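Local structure of tyrosine-protein phosphatase YwqE (Bacillus subtilis, 3QY7) at residues E86-L91 and Q126-I131; I162-L167 and Q206-V211; S148-L153 and A185-F190; M12-G17 and D194-K199. The protein removes phosphate from phosphotyrosine in target proteins as a metal-dependent phosphatase that uses manganese. One frame throughout, in Å; residues are numbered along the deposited sequence.

Interaction 1: residues E86-L91 and Q126-I131; sequences EVEQDL and QLKGYI
Leu-91 and Tyr-130 make the apolar half of this contact, a CH-pi interaction in which a single methyl rides on an aromatic face. Leu-91 CD2 lies 3.5 Å from the ring centroid, only 15° off the normal and shifted toward the rim on the hydroxyl side. Its nearest ring atom is Tyr-130 CZ, at 3.4 Å, while Leu-91 CG sits 3.5 Å from Tyr-130 OH. The two side chains approach from opposite directions, and with CG of Leu-91 swung opposite its own backbone N (chi1 -160°) the branched end reaches over the phenol. Leu-125 of helix 118-127 touches both residues and extends the same greasy patch.

The polar half is looser. Glu-88 OE2 rests against the aliphatic part of Lys-128, 3.3 Å from CG and 3.4 Å from CE, because the lysine chain bends at chi2 and again at chi4 and curls round the oxygen. That curl does not deliver the ammonium group: Lys-128 NZ stays 4.5 Å from Glu-88 OE2, beyond a salt bridge, so any attraction is probably modest.

Within the backbone, helix 118-127 is closed by a Schellman motif at Gly-129, which has positive phi and donates its N to Gln-126 O at 2.9 Å. The turn hands the chain on to Tyr-130 and then to strand 131-135. Helix 118-127 is the helix of a beta-alpha-beta crossover between the adjacent parallel strands 104-108 and 131-135, and its exit turn packs beside helix 87-92, as neighbouring helices do round a TIM-like barrel.

Interaction 2: residues I162-L167 and Q206-V211; sequences ITSGSL and QEALYV
Ser-164 and Ala-208 bring the two backbones to their closest point, with CA atoms 5.2 Å apart, a near approach of one helix to another. Segment 162-167 finishes strand 159-163 and turns straight into helix 164-168, with Thr-163 at the N-cap position; its opening turn is held weakly, Thr-163 O taking weak bonds from the N atoms of Ser-166 and Leu-167. Segment 206-211 is regular helix throughout, its turns closed by bonds such as Tyr-210 N to Gln-206 O at 2.9 Å.

The small side chain of Ala-208 makes this closeness possible. Its CB presses on the backbone of the facing helix, 3.4 Å from Ser-164 O and 3.7 Å from Ser-164 CA, and meets two further carbons, Ser-164 CB at 3.8 Å and Leu-167 CB at 3.9 Å. The methyl therefore seats between residues one turn apart on helix 164-168. One turn further along its own helix, Val-211 repeats the pattern with a fork: CG1 and CG2 each come within 3.7 Å of Leu-167 O. Chi1 of 163° sets CG1 opposite the backbone N and CG2 opposite the carbonyl carbon, and both prongs face that oxygen. No hydrogen bond crosses the contact; it is van der Waals packing.

Behind it, Ser-164 and Leu-167 lean on Val-191 of strand 190-192, and Leu-167 also touches Ser-179 of helix 173-184. Helix 205-216 is in turn backed by helix 219-232, where Leu-209 packs on Pro-221 and Thr-225.

Interaction 3: residues S148-L153 and A185-F190; sequences SLLYHL and ANLIHF
The 2.9 Å bond from His-152 N to Ser-148 O closes the turn of helix 148-155 from which Leu-150 and Tyr-151 meet Leu-187. Everything that crosses between the segments is apolar. Leu-150 and Leu-187 lie flank to flank, pointing opposite ways, with Leu-150 CD2 3.8 Å from Leu-187 CD1 and 3.9 Å from Leu-187 CB. Having CG opposite the backbone N (chi1 177°) lays Leu-150 along that path.

The isobutyl end of Leu-187 goes on to straddle the helix backbone at Tyr-151. Its CD1 is 3.8 Å from Tyr-151 N, its CD2 the same distance from Tyr-151 CA, and Tyr-151 CB is a looser 4.3 Å from CD1.

Leu-187 follows directly on a Schellman motif that ends helix 173-184. Asn-186, with positive phi, is the C-prime residue; Leu-187 N bonds back to Leu-182 O, and Asn-186 N to Val-183 O. The chain then runs into strand 190-192, one of the parallel strands of the TIM-like barrel, while helix 148-155 lies against the same sheet through Leu-150, which touches Ile-134 of strand 131-135.

Leu-182 packs on Leu-150, and Pro-242 from the C-terminal tail lies on Leu-187 itself, whose carbonyl O accepts a hydrogen bond from Ser-160 OG.

Interaction 4: residues M12-G17 and D194-K199; sequences MDDGAG and DAHNVK. With MG (magnesium ion), chain D; FE (Fe (III) ion), chain C.
Gly-15 and His-196 bring two loops together over the metal centre of a PHP-type phosphatase, a variant of the TIM barrel. The second loop leaves strand 190-192 and starts with Asp-194, whose OD1 binds one of the two iron ions at 2.2 Å beside His-5, His-7 and Glu-80. Its other oxygen, OD2, accepts from a water on that iron at 2.6 Å, so one carboxylate holds both the metal and a ligand of it. Ala-195 packs on Met-25 of helix 19-31.

His-196 is the crossing point. Its ND1 donates to Asp-194 O at 3.0 Å, with the acceptor almost in the ring plane, which helps set the ring's rotation, with NE2 directed at the magnesium, 2.1 Å away. In the conformer described, Asp-14 reaches the same ion with both oxygens, OD1 at 2.3 Å and OD2 at 2.5 Å; carboxylate and imidazole stand nearly perpendicular, 88° apart. His-42 is the third protein ligand. An Asx turn, Gly-15 N to Asp-13 OD1, shapes the first loop, and Gly-15 CA reaches His-196 O in a CA-H...O contact of 3.3 Å.

A water bonded to Asp-14 O, and weakly to His-196 O, also meets Asn-197 ND2 weakly. On the other branch of that amide, Asn-197 OD1 accepts from Thr-200 N and Arg-201 N and, weakly, from Lys-199 N at 3.1 Å.

Interactions 2 and 3 are buried van der Waals packing with no hydrogen bond across; in interaction 2 methyls press on backbone carbonyls. Interaction 1 lies further out and mixes a methyl-on-ring contact with loosely placed charges; interaction 4, partly buried, is carried by metal ligands. Interactions 2 and 3 meet where strand 159-163 pairs with the start of strand 190-192: Ile-162 N lies 3.0 Å from Phe-190 O, a probable hydrogen bond. Interaction 2 also borders interaction 4, Thr-163 CG2 meeting Asp-194 CB at 3.9 Å. Segment 185-190 leads into strand 190-192 and segment 194-199 leaves from it, so one strand links helix packing to the metal site. Interaction 1 touches none of the others.

Interaction 1: residues E86-L91 and Q126-I131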
loop_
_atom_site.group_PDB
_atom_site.type_symbol
_atom_site.label_atom_id
_atom_site.label_comp_id
_atom_site.label_asym_id
_atom_site.label_seq_id
_atom_site.Cartn_x
_atom_site.Cartn_y
_atom_site.Cartn_z
ATOM N N GLU A 86 -11.118 7.856 -14.960
ATOM C CA GLU A 86 -10.469 9.144 -15.203
ATOM C C GLU A 86 -9.227 9.377 -14.334
ATOM O O GLU A 86 -8.815 10.520 -14.135
ATOM C CB GLU A 86 -11.471 10.293 -14.997
ATOM C CG GLU A 86 -12.680 10.293 -15.947
ATOM C CD GLU A 86 -13.727 9.238 -15.601
ATOM O OE1 GLU A 86 -13.866 8.883 -14.409
ATOM O OE2 GLU A 86 -14.421 8.764 -16.529
ATOM N N VAL A 87 -8.637 8.297 -13.818
ATOM C CA VAL A 87 -7.430 8.405 -12.982
ATOM C C VAL A 87 -6.288 9.157 -13.683
ATOM O O VAL A 87 -5.666 10.036 -13.088
ATOM C CB VAL A 87 -6.939 7.022 -12.480
ATOM C CG1 VAL A 87 -5.490 7.099 -11.974
ATOM C CG2 VAL A 87 -7.860 6.497 -11.385
ATOM N N GLU A 88 -6.024 8.817 -14.944
ATOM C CA GLU A 88 -4.902 9.404 -15.674
ATOM C C GLU A 88 -5.093 10.909 -15.856
ATOM O O GLU A 88 -4.160 11.696 -15.647
ATOM C CB GLU A 88 -4.707 8.691 -17.016
ATOM C CG GLU A 88 -3.339 8.885 -17.654
ATOM C CD GLU A 88 -3.285 10.073 -18.599
ATOM O OE1 GLU A 88 -4.332 10.407 -19.203
ATOM O OE2 GLU A 88 -2.197 10.667 -18.739
ATOM N N GLN A 89 -6.312 11.302 -16.212
ATOM C CA GLN A 89 -6.646 12.711 -16.381
ATOM C C GLN A 89 -6.549 13.477 -15.057
ATOM O O GLN A 89 -5.869 14.514 -14.987
ATOM C CB GLN A 89 -8.033 12.848 -17.015
ATOM C CG GLN A 89 -8.095 12.280 -18.441
ATOM C CD GLN A 89 -9.268 11.333 -18.665
ATOM O OE1 GLN A 89 -10.255 11.355 -17.926
ATOM N NE2 GLN A 89 -9.161 10.494 -19.691
ATOM N N ASP A 90 -7.196 12.950 -14.013
ATOM C CA ASP A 90 -7.264 13.619 -12.703
ATOM C C ASP A 90 -5.905 13.770 -12.019
ATOM O O ASP A 90 -5.675 14.732 -11.289
ATOM C CB ASP A 90 -8.258 12.920 -11.770
ATOM C CG ASP A 90 -9.697 13.065 -12.233
ATOM O OD1 ASP A 90 -9.921 13.644 -13.322
ATOM O OD2 ASP A 90 -10.606 12.600 -11.509
ATOM N N LEU A 91 -5.018 12.813 -12.265
ATOM C CA LEU A 91 -3.634 12.873 -11.815
ATOM C C LEU A 91 -2.901 14.034 -12.490
ATOM O O LEU A 91 -2.201 14.801 -11.827
ATOM C CB LEU A 91 -2.942 11.549 -12.131
ATOM C CG LEU A 91 -1.660 11.101 -11.434
ATOM C CD1 LEU A 91 -1.812 11.077 -9.920
ATOM C CD2 LEU A 91 -1.306 9.716 -11.961
ATOM N N GLN A 126 2.042 4.003 -17.400
ATOM C CA GLN A 126 3.451 3.717 -17.645
ATOM C C GLN A 126 4.022 4.581 -18.757
ATOM O O GLN A 126 5.177 4.996 -18.692
ATOM C CB GLN A 126 3.671 2.241 -17.970
ATOM C CG GLN A 126 3.625 1.328 -16.757
ATOM C CD GLN A 126 3.845 -0.125 -17.135
ATOM O OE1 GLN A 126 4.983 -0.574 -17.310
ATOM N NE2 GLN A 126 2.751 -0.869 -17.268
ATOM N N LEU A 127 3.215 4.821 -19.786
ATOM C CA LEU A 127 3.624 5.691 -20.892
ATOM C C LEU A 127 3.837 7.131 -20.435
ATOM O O LEU A 127 4.603 7.870 -21.050
ATOM C CB LEU A 127 2.595 5.646 -22.024
ATOM C CG LEU A 127 2.596 4.477 -23.017
ATOM C CD1 LEU A 127 1.854 4.909 -24.265
ATOM C CD2 LEU A 127 3.995 4.006 -23.397
ATOM N N LYS A 128 3.152 7.509 -19.360
ATOM C CA LYS A 128 3.334 8.812 -18.709
ATOM C C LYS A 128 4.443 8.783 -17.651
ATOM O O LYS A 128 4.781 9.819 -17.070
ATOM C CB LYS A 128 2.020 9.290 -18.078
ATOM C CG LYS A 128 0.968 9.784 -19.061
ATOM C CD LYS A 128 1.256 11.205 -19.537
ATOM C CE LYS A 128 0.375 11.564 -20.723
ATOM N NZ LYS A 128 0.866 10.898 -21.963
ATOM N N GLY A 129 4.998 7.600 -17.390
ATOM C CA GLY A 129 6.138 7.455 -16.497
ATOM C C GLY A 129 5.733 7.109 -15.074
ATOM O O GLY A 129 6.563 7.122 -14.175
ATOM N N TYR A 130 4.456 6.819 -14.878
ATOM C CA TYR A 130 3.978 6.277 -13.591
ATOM C C TYR A 130 4.134 4.753 -13.483
ATOM O O TYR A 130 4.230 4.037 -14.492
ATOM C CB TYR A 130 2.517 6.655 -13.364
ATOM C CG TYR A 130 2.287 8.115 -13.017
ATOM C CD1 TYR A 130 2.419 8.563 -11.695
ATOM C CD2 TYR A 130 1.932 9.050 -14.001
ATOM C CE1 TYR A 130 2.211 9.889 -11.357
ATOM C CE2 TYR A 130 1.722 10.395 -13.669
ATOM C CZ TYR A 130 1.871 10.803 -12.349
ATOM O OH TYR A 130 1.665 12.126 -11.997
ATOM N N ILE A 131 4.170 4.266 -12.245
ATOM C CA ILE A 131 4.130 2.839 -11.976
ATOM C C ILE A 131 2.916 2.616 -11.080
ATOM O O ILE A 131 2.889 3.096 -9.941
ATOM C CB ILE A 131 5.433 2.324 -11.315
ATOM C CG1 ILE A 131 6.621 2.469 -12.275
ATOM C CG2 ILE A 131 5.274 0.853 -10.933
ATOM C CD1 ILE A 131 7.973 2.009 -11.699
#

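Interaction 2: residues I162-L167 and Q206-V211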
loop_
_atom_site.group_PDB
_atom_site.type_symbol
_atom_site.label_atom_id
_atom_site.label_comp_id
_atom_site.label_asym_id
_atom_site.label_seq_id
_atom_site.Cartn_x
_atom_site.Cartn_y
_atom_site.Cartn_z
ATOM N N ILE A 162 1.445 -6.239 -0.841
ATOM C CA ILE A 162 0.774 -7.179 0.039
ATOM C C ILE A 162 0.628 -6.571 1.427
ATOM O O ILE A 162 1.407 -5.698 1.819
ATOM C CB ILE A 162 1.520 -8.530 0.085
ATOM C CG1 ILE A 162 0.584 -9.645 0.561
ATOM C CG2 ILE A 162 2.827 -8.458 0.904
ATOM C CD1 ILE A 162 0.662 -10.832 -0.335
ATOM N N THR A 163 -0.374 -7.027 2.163
ATOM C CA THR A 163 -0.626 -6.520 3.516
ATOM C C THR A 163 0.154 -7.336 4.535
ATOM O O THR A 163 0.118 -8.563 4.483
ATOM C CB THR A 163 -2.129 -6.626 3.894
ATOM O OG1 THR A 163 -2.948 -6.205 2.783
ATOM C CG2 THR A 163 -2.446 -5.764 5.096
ATOM N N SER A 164 0.846 -6.661 5.458
ATOM C CA SER A 164 1.578 -7.346 6.531
ATOM C C SER A 164 0.656 -8.299 7.255
ATOM O O SER A 164 1.017 -9.450 7.455
ATOM C CB SER A 164 2.196 -6.369 7.535
ATOM O OG SER A 164 3.186 -5.536 6.931
ATOM N N GLY A 165 -0.531 -7.829 7.616
ATOM C CA GLY A 165 -1.461 -8.672 8.370
ATOM C C GLY A 165 -1.834 -9.965 7.665
ATOM O O GLY A 165 -2.016 -10.997 8.316
ATOM N N SER A 166 -1.953 -9.928 6.337
ATOM C CA SER A 166 -2.271 -11.127 5.554
ATOM C C SER A 166 -1.226 -12.209 5.736
ATOM O O SER A 166 -1.560 -13.375 5.995
ATOM C CB SER A 166 -2.399 -10.793 4.063
ATOM O OG SER A 166 -3.451 -9.874 3.858
ATOM N N LEU A 167 0.036 -11.824 5.576
ATOM C CA LEU A 167 1.180 -12.692 5.814
ATOM C C LEU A 167 1.262 -13.174 7.260
ATOM O O LEU A 167 1.672 -14.315 7.496
ATOM C CB LEU A 167 2.485 -11.985 5.428
ATOM C CG LEU A 167 2.700 -11.800 3.913
ATOM C CD1 LEU A 167 3.807 -10.807 3.638
ATOM C CD2 LEU A 167 2.968 -13.138 3.203
ATOM N N GLN A 206 6.714 -6.756 11.927
ATOM C CA GLN A 206 7.781 -7.707 12.238
ATOM C C GLN A 206 7.318 -9.143 12.061
ATOM O O GLN A 206 8.089 -9.997 11.576
ATOM C CB GLN A 206 8.318 -7.460 13.649
ATOM C CG GLN A 206 9.074 -6.134 13.776
ATOM C CD GLN A 206 10.318 -6.031 12.905
ATOM O OE1 GLN A 206 10.988 -7.026 12.612
ATOM N NE2 GLN A 206 10.633 -4.817 12.488
ATOM N N GLU A 207 6.065 -9.394 12.417
ATOM C CA GLU A 207 5.468 -10.714 12.283
ATOM C C GLU A 207 5.500 -11.180 10.823
ATOM O O GLU A 207 5.932 -12.303 10.532
ATOM C CB GLU A 207 4.060 -10.695 12.874
ATOM C CG GLU A 207 4.052 -10.439 14.393
ATOM C CD GLU A 207 3.938 -8.969 14.843
ATOM O OE1 GLU A 207 4.427 -8.017 14.172
ATOM O OE2 GLU A 207 3.352 -8.780 15.942
ATOM N N ALA A 208 5.087 -10.295 9.915
ATOM C CA ALA A 208 5.120 -10.554 8.475
ATOM C C ALA A 208 6.533 -10.785 7.945
ATOM O O ALA A 208 6.740 -11.685 7.130
ATOM C CB ALA A 208 4.423 -9.424 7.701
ATOM N N LEU A 209 7.498 -9.983 8.405
ATOM C CA LEU A 209 8.885 -10.138 7.960
ATOM C C LEU A 209 9.436 -11.477 8.424
ATOM O O LEU A 209 10.131 -12.155 7.678
ATOM C CB LEU A 209 9.771 -8.996 8.461
ATOM C CG LEU A 209 9.401 -7.667 7.801
ATOM C CD1 LEU A 209 10.044 -6.519 8.564
ATOM C CD2 LEU A 209 9.839 -7.640 6.356
ATOM N N TYR A 210 9.094 -11.874 9.643
ATOM C CA TYR A 210 9.563 -13.167 10.151
ATOM C C TYR A 210 8.991 -14.323 9.314
ATOM O O TYR A 210 9.699 -15.271 8.987
ATOM C CB TYR A 210 9.228 -13.332 11.634
ATOM C CG TYR A 210 9.788 -14.594 12.256
ATOM C CD1 TYR A 210 11.119 -14.959 12.072
ATOM C CD2 TYR A 210 8.980 -15.417 13.041
ATOM C CE1 TYR A 210 11.638 -16.123 12.663
ATOM C CE2 TYR A 210 9.485 -16.580 13.631
ATOM C CZ TYR A 210 10.809 -16.931 13.426
ATOM O OH TYR A 210 11.305 -18.085 14.007
ATOM N N VAL A 211 7.713 -14.235 8.968
ATOM C CA VAL A 211 7.093 -15.227 8.097
ATOM C C VAL A 211 7.848 -15.306 6.766
ATOM O O VAL A 211 8.191 -16.397 6.299
ATOM C CB VAL A 211 5.589 -14.922 7.885
ATOM C CG1 VAL A 211 5.033 -15.673 6.676
ATOM C CG2 VAL A 211 4.803 -15.256 9.149
#

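Interaction 3: residues S148-L153 and A185-F190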
loop_
_atom_site.group_PDB
_atom_site.type_symbol
_atom_site.label_atom_id
_atom_site.label_comp_id
_atom_site.label_asym_id
_atom_site.label_seq_id
_atom_site.Cartn_x
_atom_site.Cartn_y
_atom_site.Cartn_z
ATOM N N SER A 148 -3.875 -15.672 -12.342
ATOM C CA SER A 148 -3.246 -15.313 -13.610
ATOM C C SER A 148 -3.483 -13.845 -13.975
ATOM O O SER A 148 -2.678 -13.243 -14.681
ATOM C CB SER A 148 -3.716 -16.246 -14.745
ATOM O OG SER A 148 -4.974 -15.841 -15.282
ATOM N N LEU A 149 -4.578 -13.274 -13.481
ATOM C CA LEU A 149 -4.891 -11.863 -13.713
ATOM C C LEU A 149 -3.799 -10.964 -13.144
ATOM O O LEU A 149 -3.399 -9.980 -13.780
ATOM C CB LEU A 149 -6.223 -11.478 -13.081
ATOM C CG LEU A 149 -7.469 -12.131 -13.683
ATOM C CD1 LEU A 149 -8.678 -11.849 -12.809
ATOM C CD2 LEU A 149 -7.710 -11.640 -15.118
ATOM N N LEU A 150 -3.340 -11.291 -11.937
ATOM C CA LEU A 150 -2.265 -10.507 -11.325
ATOM C C LEU A 150 -0.958 -10.733 -12.053
ATOM O O LEU A 150 -0.215 -9.776 -12.347
ATOM C CB LEU A 150 -2.115 -10.806 -9.827
ATOM C CG LEU A 150 -0.963 -10.077 -9.118
ATOM C CD1 LEU A 150 -1.215 -8.584 -9.092
ATOM C CD2 LEU A 150 -0.844 -10.623 -7.705
ATOM N N TYR A 151 -0.679 -11.999 -12.360
ATOM C CA TYR A 151 0.489 -12.335 -13.144
ATOM C C TYR A 151 0.559 -11.450 -14.395
ATOM O O TYR A 151 1.594 -10.865 -14.673
ATOM C CB TYR A 151 0.478 -13.809 -13.546
ATOM C CG TYR A 151 1.410 -14.105 -14.682
ATOM C CD1 TYR A 151 0.920 -14.238 -15.985
ATOM C CD2 TYR A 151 2.782 -14.219 -14.475
ATOM C CE1 TYR A 151 1.767 -14.493 -17.042
ATOM C CE2 TYR A 151 3.645 -14.475 -15.531
ATOM C CZ TYR A 151 3.122 -14.612 -16.816
ATOM O OH TYR A 151 3.951 -14.872 -17.876
ATOM N N HIS A 152 -0.534 -11.367 -15.146
ATOM C CA HIS A 152 -0.500 -10.627 -16.409
ATOM C C HIS A 152 -0.279 -9.135 -16.195
ATOM O O HIS A 152 0.529 -8.528 -16.899
ATOM C CB HIS A 152 -1.753 -10.885 -17.250
ATOM C CG HIS A 152 -1.753 -12.224 -17.920
ATOM N ND1 HIS A 152 -0.783 -12.607 -18.826
ATOM C CD2 HIS A 152 -2.593 -13.281 -17.800
ATOM C CE1 HIS A 152 -1.032 -13.837 -19.238
ATOM N NE2 HIS A 152 -2.121 -14.270 -18.627
ATOM N N LEU A 153 -0.971 -8.557 -15.215
ATOM C CA LEU A 153 -0.823 -7.119 -14.927
ATOM C C LEU A 153 0.608 -6.787 -14.509
ATOM O O LEU A 153 1.162 -5.775 -14.932
ATOM C CB LEU A 153 -1.834 -6.652 -13.873
ATOM C CG LEU A 153 -3.320 -6.620 -14.261
ATOM C CD1 LEU A 153 -4.206 -6.499 -13.043
ATOM C CD2 LEU A 153 -3.606 -5.505 -15.275
ATOM N N ALA A 185 5.731 -16.315 -6.418
ATOM C CA ALA A 185 5.620 -16.086 -7.862
ATOM C C ALA A 185 6.203 -14.744 -8.318
ATOM O O ALA A 185 6.072 -14.367 -9.492
ATOM C CB ALA A 185 4.166 -16.191 -8.279
ATOM N N ASN A 186 6.840 -14.025 -7.388
ATOM C CA ASN A 186 7.462 -12.716 -7.680
ATOM C C ASN A 186 6.464 -11.643 -8.112
ATOM O O ASN A 186 6.812 -10.722 -8.857
ATOM C CB ASN A 186 8.596 -12.851 -8.716
ATOM C CG ASN A 186 9.755 -13.682 -8.211
ATOM O OD1 ASN A 186 10.337 -14.486 -8.957
ATOM N ND2 ASN A 186 10.106 -13.500 -6.945
ATOM N N LEU A 187 5.225 -11.759 -7.650
ATOM C CA LEU A 187 4.164 -10.842 -8.048
ATOM C C LEU A 187 3.946 -9.696 -7.074
ATOM O O LEU A 187 3.141 -8.803 -7.334
ATOM C CB LEU A 187 2.850 -11.605 -8.247
ATOM C CG LEU A 187 2.844 -12.678 -9.334
ATOM C CD1 LEU A 187 1.425 -13.195 -9.446
ATOM C CD2 LEU A 187 3.340 -12.151 -10.691
ATOM N N ILE A 188 4.666 -9.749 -5.955
ATOM C CA ILE A 188 4.571 -8.763 -4.883
ATOM C C ILE A 188 5.890 -7.993 -4.809
ATOM O O ILE A 188 6.960 -8.591 -4.874
ATOM C CB ILE A 188 4.345 -9.480 -3.523
ATOM C CG1 ILE A 188 3.058 -10.324 -3.547
ATOM C CG2 ILE A 188 4.370 -8.499 -2.334
ATOM C CD1 ILE A 188 1.736 -9.591 -3.876
ATOM N N HIS A 189 5.792 -6.672 -4.637
ATOM C CA HIS A 189 6.975 -5.807 -4.625
ATOM C C HIS A 189 7.161 -5.022 -3.337
ATOM O O HIS A 189 8.252 -4.525 -3.096
ATOM C CB HIS A 189 6.954 -4.902 -5.849
ATOM C CG HIS A 189 6.759 -5.678 -7.112
ATOM N ND1 HIS A 189 5.507 -5.955 -7.616
ATOM C CD2 HIS A 189 7.641 -6.325 -7.908
ATOM C CE1 HIS A 189 5.631 -6.705 -8.698
ATOM N NE2 HIS A 189 6.914 -6.948 -8.896
ATOM N N PHE A 190 6.110 -4.938 -2.523
ATOM C CA PHE A 190 6.119 -4.196 -1.253
ATOM C C PHE A 190 5.304 -4.957 -0.208
ATOM O O PHE A 190 4.359 -5.682 -0.553
ATOM C CB PHE A 190 5.441 -2.818 -1.392
ATOM C CG PHE A 190 5.940 -1.979 -2.526
ATOM C CD1 PHE A 190 7.082 -1.189 -2.382
ATOM C CD2 PHE A 190 5.228 -1.925 -3.723
ATOM C CE1 PHE A 190 7.531 -0.386 -3.425
ATOM C CE2 PHE A 190 5.670 -1.108 -4.782
ATOM C CZ PHE A 190 6.812 -0.339 -4.634
#

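Interaction 4: residues M12-G17 and D194-K199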
loop_
_atom_site.group_PDB
_atom_site.type_symbol
_atom_site.label_atom_id
_atom_site.label_comp_id
_atom_site.label_asym_id
_atom_site.label_seq_id
_atom_site.Cartn_x
_atom_site.Cartn_y
_atom_site.Cartn_z
ATOM N N MET A 12 -10.586 11.071 8.007
ATOM C CA MET A 12 -10.555 11.084 6.573
ATOM C C MET A 12 -11.261 9.933 5.951
ATOM O O MET A 12 -11.804 10.000 4.904
ATOM C CB MET A 12 -9.119 11.055 6.067
ATOM C CG MET A 12 -8.356 12.218 6.422
ATOM S SD MET A 12 -7.375 12.837 5.078
ATOM C CE MET A 12 -7.148 14.428 5.597
ATOM N N ASP A 13 -11.209 8.852 6.677
ATOM C CA ASP A 13 -11.572 7.574 6.198
ATOM C C ASP A 13 -11.934 6.589 7.316
ATOM O O ASP A 13 -12.334 6.948 8.363
ATOM C CB ASP A 13 -10.719 7.022 5.045
ATOM C CG ASP A 13 -9.309 6.638 5.473
ATOM O OD1 ASP A 13 -9.079 6.665 6.633
ATOM O OD2 ASP A 13 -8.559 6.335 4.599
ATOM N N ASP A 14 -11.823 5.329 6.993
ATOM C CA ASP A 14 -12.093 4.318 7.979
ATOM C C ASP A 14 -10.927 4.010 8.924
ATOM O O ASP A 14 -11.016 3.184 9.746
ATOM C CB ASP A 14 -12.582 3.061 7.293
ATOM C CG ASP A 14 -11.717 2.672 6.184
ATOM O OD1 ASP A 14 -11.891 1.565 5.742
ATOM O OD2 ASP A 14 -10.866 3.467 5.709
ATOM N N GLY A 15 -9.844 4.744 8.797
ATOM C CA GLY A 15 -8.735 4.554 9.689
ATOM C C GLY A 15 -8.870 5.503 10.890
ATOM O O GLY A 15 -9.943 5.493 11.478
ATOM N N ALA A 16 -7.852 6.239 11.324
ATOM C CA ALA A 16 -7.940 6.855 12.618
ATOM C C ALA A 16 -9.155 7.779 12.734
ATOM O O ALA A 16 -9.447 8.509 11.895
ATOM C CB ALA A 16 -6.710 7.702 12.822
ATOM N N GLY A 17 -9.857 7.630 13.845
ATOM C CA GLY A 17 -11.011 8.449 14.118
ATOM C C GLY A 17 -10.731 9.869 14.473
ATOM O O GLY A 17 -11.395 10.769 14.072
ATOM N N ASP A 194 -1.355 -1.186 5.835
ATOM C CA ASP A 194 -2.745 -0.863 5.626
ATOM C C ASP A 194 -3.420 -0.711 7.009
ATOM O O ASP A 194 -4.585 -1.079 7.195
ATOM C CB ASP A 194 -3.405 -1.974 4.799
ATOM C CG ASP A 194 -4.673 -1.533 4.133
ATOM O OD1 ASP A 194 -5.115 -0.368 4.306
ATOM O OD2 ASP A 194 -5.235 -2.379 3.404
ATOM N N ALA A 195 -2.682 -0.192 7.986
ATOM C CA ALA A 195 -3.228 -0.020 9.333
ATOM C C ALA A 195 -4.410 0.938 9.389
ATOM O O ALA A 195 -4.401 1.998 8.752
ATOM C CB ALA A 195 -2.125 0.448 10.310
ATOM N N HIS A 196 -5.428 0.581 10.174
ATOM C CA HIS A 196 -6.574 1.479 10.397
ATOM C C HIS A 196 -6.756 1.864 11.862
ATOM O O HIS A 196 -7.380 2.864 12.155
ATOM C CB HIS A 196 -7.894 0.856 9.918
ATOM C CG HIS A 196 -8.095 0.887 8.435
ATOM N ND1 HIS A 196 -7.220 0.298 7.551
ATOM C CD2 HIS A 196 -9.112 1.371 7.687
ATOM C CE1 HIS A 196 -7.666 0.447 6.319
ATOM N NE2 HIS A 196 -8.809 1.099 6.371
ATOM N N ASN A 197 -6.221 1.059 12.774
ATOM C CA ASN A 197 -6.452 1.269 14.206
ATOM C C ASN A 197 -5.385 0.501 14.960
ATOM O O ASN A 197 -4.532 -0.122 14.333
ATOM C CB ASN A 197 -7.874 0.835 14.593
ATOM C CG ASN A 197 -8.167 -0.598 14.206
ATOM O OD1 ASN A 197 -7.437 -1.519 14.581
ATOM N ND2 ASN A 197 -9.235 -0.793 13.431
ATOM N N VAL A 198 -5.396 0.561 16.277
ATOM C CA VAL A 198 -4.400 -0.134 17.028
ATOM C C VAL A 198 -4.777 -1.553 17.368
ATOM O O VAL A 198 -3.933 -2.301 17.695
ATOM C CB VAL A 198 -3.965 0.601 18.325
ATOM C CG1 VAL A 198 -3.254 1.852 17.946
ATOM C CG2 VAL A 198 -5.082 0.954 19.113
ATOM N N LYS A 199 -6.033 -1.912 17.292
ATOM C CA LYS A 199 -6.347 -3.206 17.851
ATOM C C LYS A 199 -6.691 -4.370 16.973
ATOM O O LYS A 199 -6.400 -5.466 17.341
ATOM C CB LYS A 199 -7.364 -3.102 18.949
ATOM C CG LYS A 199 -7.027 -1.992 19.963
ATOM C CD LYS A 199 -6.293 -2.426 21.109
ATOM C CE LYS A 199 -6.530 -1.496 22.185
ATOM N NZ LYS A 199 -5.339 -1.487 22.919
HETATM MG MG MG D . -9.842 1.464 4.623
HETATM FE FE FE C . -6.092 0.732 2.631
HETATM O O HOH W 1 -10.623 2.227 12.512
HETATM O O HOH W 2 -6.579 -0.872 1.791
#